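Local coordinates for protein 2-C-methyl-D-erythritol 4-phosphate cytidylyltransferase (Thermus thermophilus HB8, PDB 2PX7) that probably catalyses the transfer of a cytidylyl group from CTP to 2-C-methyl-D-erythritol 4-phosphate, a step of isoprenoid biosynthesis by the DXP pathway, at residues K44-V49 with E77-L82; V28-A33 with A60-A65. One frame throughout, in Å; residues are numbered along the deposited sequence.

Contact 1 (K44-V49 with E77-L82)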
# COMPACT_ATOMS: atom_id res chain seq x y z
N LYS A 44 16.02 -13.64 5.28
CA LYS A 44 15.18 -12.46 5.52
C LYS A 44 15.04 -12.09 7.01
O LYS A 44 14.97 -10.91 7.36
CB LYS A 44 13.79 -12.66 4.90
CG LYS A 44 12.93 -11.39 4.84
CD LYS A 44 13.56 -10.33 3.93
CE LYS A 44 12.55 -9.27 3.47
NZ LYS A 44 11.50 -9.83 2.56
N ALA A 45 15.02 -13.11 7.87
CA ALA A 45 14.88 -12.89 9.31
C ALA A 45 16.05 -12.09 9.88
O ALA A 45 15.89 -11.38 10.87
CB ALA A 45 14.75 -14.21 10.03
N PHE A 46 17.22 -12.20 9.25
CA PHE A 46 18.42 -11.49 9.70
C PHE A 46 18.71 -10.21 8.91
O PHE A 46 19.81 -9.67 8.99
CB PHE A 46 19.64 -12.43 9.69
CG PHE A 46 19.45 -13.72 10.46
CD1 PHE A 46 18.60 -13.79 11.57
CD2 PHE A 46 20.14 -14.88 10.09
CE1 PHE A 46 18.42 -14.98 12.27
CE2 PHE A 46 19.98 -16.07 10.80
CZ PHE A 46 19.12 -16.12 11.89
N LEU A 47 17.74 -9.72 8.15
CA LEU A 47 17.88 -8.42 7.47
C LEU A 47 17.80 -7.30 8.50
O LEU A 47 16.83 -7.21 9.26
CB LEU A 47 16.82 -8.25 6.37
CG LEU A 47 16.84 -6.94 5.55
CD1 LEU A 47 17.91 -6.97 4.46
CD2 LEU A 47 15.48 -6.68 4.95
N GLN A 48 18.83 -6.45 8.53
CA GLN A 48 18.88 -5.31 9.44
C GLN A 48 17.98 -4.18 8.97
O GLN A 48 18.00 -3.81 7.80
CB GLN A 48 20.32 -4.79 9.61
CG GLN A 48 21.14 -5.49 10.69
CD GLN A 48 20.92 -4.91 12.08
OE1 GLN A 48 20.70 -3.71 12.24
NE2 GLN A 48 21.00 -5.77 13.09
N VAL A 49 17.21 -3.64 9.90
CA VAL A 49 16.37 -2.47 9.65
C VAL A 49 16.54 -1.57 10.87
O VAL A 49 15.95 -1.82 11.93
CB VAL A 49 14.86 -2.86 9.45
CG1 VAL A 49 14.01 -1.62 9.19
CG2 VAL A 49 14.69 -3.86 8.30
N GLU A 77 21.76 -20.35 11.86
CA GLU A 77 21.90 -20.49 13.30
C GLU A 77 20.98 -19.54 14.07
O GLU A 77 21.06 -18.33 13.89
CB GLU A 77 23.36 -20.26 13.74
CG GLU A 77 24.23 -21.51 13.73
CD GLU A 77 24.13 -22.31 15.02
OE1 GLU A 77 23.53 -21.81 16.01
OE2 GLU A 77 24.66 -23.45 15.05
N PRO A 78 20.11 -20.09 14.94
CA PRO A 78 19.25 -19.27 15.78
C PRO A 78 20.08 -18.31 16.65
O PRO A 78 21.13 -18.71 17.17
CB PRO A 78 18.54 -20.29 16.67
CG PRO A 78 18.59 -21.57 15.89
CD PRO A 78 19.91 -21.53 15.20
N PRO A 79 19.63 -17.05 16.80
CA PRO A 79 20.37 -16.12 17.65
C PRO A 79 20.16 -16.42 19.13
O PRO A 79 19.10 -16.93 19.52
CB PRO A 79 19.79 -14.75 17.27
CG PRO A 79 18.90 -15.00 16.07
CD PRO A 79 18.46 -16.41 16.18
N LYS A 80 21.17 -16.09 19.93
CA LYS A 80 21.17 -16.45 21.36
C LYS A 80 20.36 -15.49 22.23
O LYS A 80 20.38 -14.27 22.03
CB LYS A 80 22.61 -16.55 21.89
CG LYS A 80 23.43 -17.71 21.34
CD LYS A 80 22.83 -19.08 21.68
CE LYS A 80 23.70 -20.21 21.14
NZ LYS A 80 23.95 -20.12 19.67
N GLY A 81 19.65 -16.05 23.20
CA GLY A 81 19.06 -15.28 24.29
C GLY A 81 17.77 -14.53 24.01
O GLY A 81 17.33 -13.71 24.82
N LEU A 82 17.14 -14.82 22.87
CA LEU A 82 15.86 -14.23 22.53
C LEU A 82 14.76 -15.07 23.16
O LEU A 82 14.98 -16.25 23.46
CB LEU A 82 15.69 -14.15 21.02
CG LEU A 82 16.85 -13.55 20.22
CD1 LEU A 82 16.64 -13.79 18.74
CD2 LEU A 82 17.03 -12.05 20.51
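The Phe46 ring approaches the Glu77-Leu82 segment obliquely, where it meets Pro79 CG and Glu77 O. Pro79 CG lies 3.8 Å from Phe46 CE1. Pro79 CD stands 4.2 Å from Phe46 CE1. The two side chains come from opposite directions, and CE1 meets the CG-CD side of the proline ring. Phe46 CZ is 3.6 Å from Glu77 O, and CE2 is 4.0 Å from that oxygen. Glu77 takes part through its backbone; its carboxylate end leads away. Phe46 CG sits anti to its own carbonyl carbon, chi1 -53°, which carries the ring out toward the opposite loop.

The backbones stay well apart, the nearest CA atoms being those of Phe46 and Pro79 at 9.4 Å. The Phe46 ring and the Pro79 ring span the distance between the two loops. These follow the neighbouring parallel strands 27-31 and 67-72. Phe46 also touches Leu72 at the end of the second strand, and Pro79 rests on Leu55 of helix 54-61. Lys44, a predicted transition-state stabiliser in the same loop as Phe46, takes no part here, and its NZ is hydrogen-bonded to Ile218 O.

Only 107 Å² is buried, both sides summed, in a contact at the surface. It is part apolar packing on Pro79, part the ring against a backbone carbonyl oxygen. Glu77 O is tilted out of the ring plane. The weakly positive hydrogen on CZ may add a slight electrostatic attraction, but the pairing is not a hydrogen bond and probably holds the loops only lightly.

Contact 2 (V28-A33 with A60-A65)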
# COMPACT_ATOMS: atom_id res chain seq x y z
N VAL A 28 2.39 -17.71 19.31
CA VAL A 28 2.77 -16.95 18.11
C VAL A 28 3.68 -17.74 17.15
O VAL A 28 4.74 -18.23 17.56
CB VAL A 28 3.47 -15.59 18.49
CG1 VAL A 28 3.95 -14.87 17.26
CG2 VAL A 28 2.53 -14.69 19.30
N LEU A 29 3.27 -17.86 15.89
CA LEU A 29 4.07 -18.61 14.89
C LEU A 29 4.67 -17.66 13.88
O LEU A 29 3.94 -16.91 13.23
CB LEU A 29 3.24 -19.69 14.18
CG LEU A 29 2.25 -20.49 15.04
CD1 LEU A 29 1.52 -21.55 14.19
CD2 LEU A 29 2.98 -21.15 16.21
N ILE A 30 5.99 -17.71 13.75
CA ILE A 30 6.75 -16.87 12.82
C ILE A 30 7.44 -17.72 11.73
O ILE A 30 8.60 -18.13 11.90
CB ILE A 30 7.81 -15.99 13.58
CG1 ILE A 30 7.21 -15.24 14.80
CG2 ILE A 30 8.62 -15.09 12.61
CD1 ILE A 30 6.04 -14.22 14.53
N PRO A 31 6.75 -17.97 10.59
CA PRO A 31 7.35 -18.77 9.50
C PRO A 31 8.38 -18.00 8.69
O PRO A 31 8.12 -17.67 7.55
CB PRO A 31 6.14 -19.12 8.62
CG PRO A 31 5.17 -17.93 8.82
CD PRO A 31 5.37 -17.52 10.27
N ALA A 32 9.54 -17.72 9.28
CA ALA A 32 10.59 -16.91 8.63
C ALA A 32 11.68 -17.73 7.92
O ALA A 32 12.87 -17.57 8.21
CB ALA A 32 11.22 -15.99 9.66
N ALA A 33 11.31 -18.60 6.99
CA ALA A 33 12.34 -19.42 6.36
C ALA A 33 12.79 -18.98 4.94
O ALA A 33 13.58 -19.67 4.27
CB ALA A 33 11.99 -20.90 6.44
N ALA A 60 10.00 -8.29 19.52
CA ALA A 60 9.56 -7.16 20.34
C ALA A 60 8.06 -6.91 20.26
O ALA A 60 7.41 -6.67 21.27
CB ALA A 60 10.35 -5.88 19.95
N ALA A 61 7.49 -6.99 19.05
CA ALA A 61 6.04 -6.81 18.84
C ALA A 61 5.18 -7.85 19.57
O ALA A 61 4.04 -7.56 19.97
CB ALA A 61 5.70 -6.79 17.36
N PHE A 62 5.73 -9.05 19.76
CA PHE A 62 5.00 -10.12 20.42
C PHE A 62 5.61 -10.51 21.79
O PHE A 62 5.49 -11.65 22.23
CB PHE A 62 4.91 -11.35 19.48
CG PHE A 62 4.11 -11.10 18.23
CD1 PHE A 62 2.72 -11.10 18.27
CD2 PHE A 62 4.74 -10.84 17.03
CE1 PHE A 62 1.98 -10.87 17.11
CE2 PHE A 62 4.00 -10.60 15.88
CZ PHE A 62 2.62 -10.62 15.92
N ARG A 63 6.23 -9.56 22.48
CA ARG A 63 6.99 -9.91 23.69
C ARG A 63 6.10 -10.30 24.88
O ARG A 63 6.54 -10.96 25.81
CB ARG A 63 8.02 -8.82 24.05
CG ARG A 63 7.52 -7.61 24.81
CD ARG A 63 8.72 -6.70 25.15
NE ARG A 63 8.67 -5.41 24.46
CZ ARG A 63 9.71 -4.79 23.91
NH1 ARG A 63 10.93 -5.34 23.93
NH2 ARG A 63 9.53 -3.61 23.31
N ASP A 64 4.83 -9.91 24.82
CA ASP A 64 3.84 -10.29 25.81
C ASP A 64 3.19 -11.67 25.58
O ASP A 64 2.39 -12.11 26.42
CB ASP A 64 2.75 -9.21 25.88
CG ASP A 64 3.25 -7.93 26.51
OD1 ASP A 64 4.05 -8.01 27.47
OD2 ASP A 64 2.84 -6.84 26.04
N ALA A 65 3.52 -12.32 24.46
CA ALA A 65 2.96 -13.64 24.13
C ALA A 65 3.54 -14.74 24.99
O ALA A 65 4.74 -14.74 25.28
CB ALA A 65 3.16 -13.96 22.65
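Ile30, whose CD1 approaches Phe62 CE2 at 4.4 Å, accepts the shortest polar bond here: its O takes Ala32 N at 2.8 Å. This bond closes an inverse gamma turn centred on Pro31 as the chain leaves the strand. On the other segment, Ala65 N donates to Phe62 O at 3.1 Å in a type I turn from Phe62 to Ala65.

Between the segments the contact is wholly apolar. Val28 divides its two methyls. CG1 is anti to the backbone N, chi1 176°. This places Val28 CG1 over one face of the Phe62 ring, 4.1 Å from the centroid. It stands 16° off the ring normal, a CH-pi contact displaced toward the rim. Val28 CG2 touches Phe62 CD1 at 3.7 Å and, in a different direction, Ala65 CB. At 3.5 Å, the Val28 CG2 to Ala65 CB pair is tighter than usual carbon packing. A serine in place of Phe62 would probably leave Val28 CG1 without its aromatic face and open a gap beside Ile30 CD1.

Helix 54-61 ends just before Phe62, and the turn leads on to strand 67-72. That strand pairs in parallel with strand 27-31, making a beta-alpha-beta crossover. Phe62 also meets Leu110 of strand 108-111 and the ring of His112, so it packs between the end of helix 54-61 and strands 27-31 and 108-111.

Contacts 1 and 2 belong to one beta-alpha-beta unit and the loop that follows its second strand. Their centres are 12 Å apart, and they touch where Ala45 CB packs 4.0 Å from Ala32 CB. Helix 54-61 joins them: Leu55 touches Pro79 of contact 1, and Phe62 of contact 2 follows its end. Contact 2 is buried; contact 1 lies at the surface. Between residues 33 and 44 runs the partly unmodelled loop that in this family probably helps hold CTP. The Ile30 side chain is about 10 Å from that of Lys44 and about 11 Å from that of Lys217, both predicted active-site residues. Lys44 lies in segment 44-49, but no predicted site residue touches across either contact.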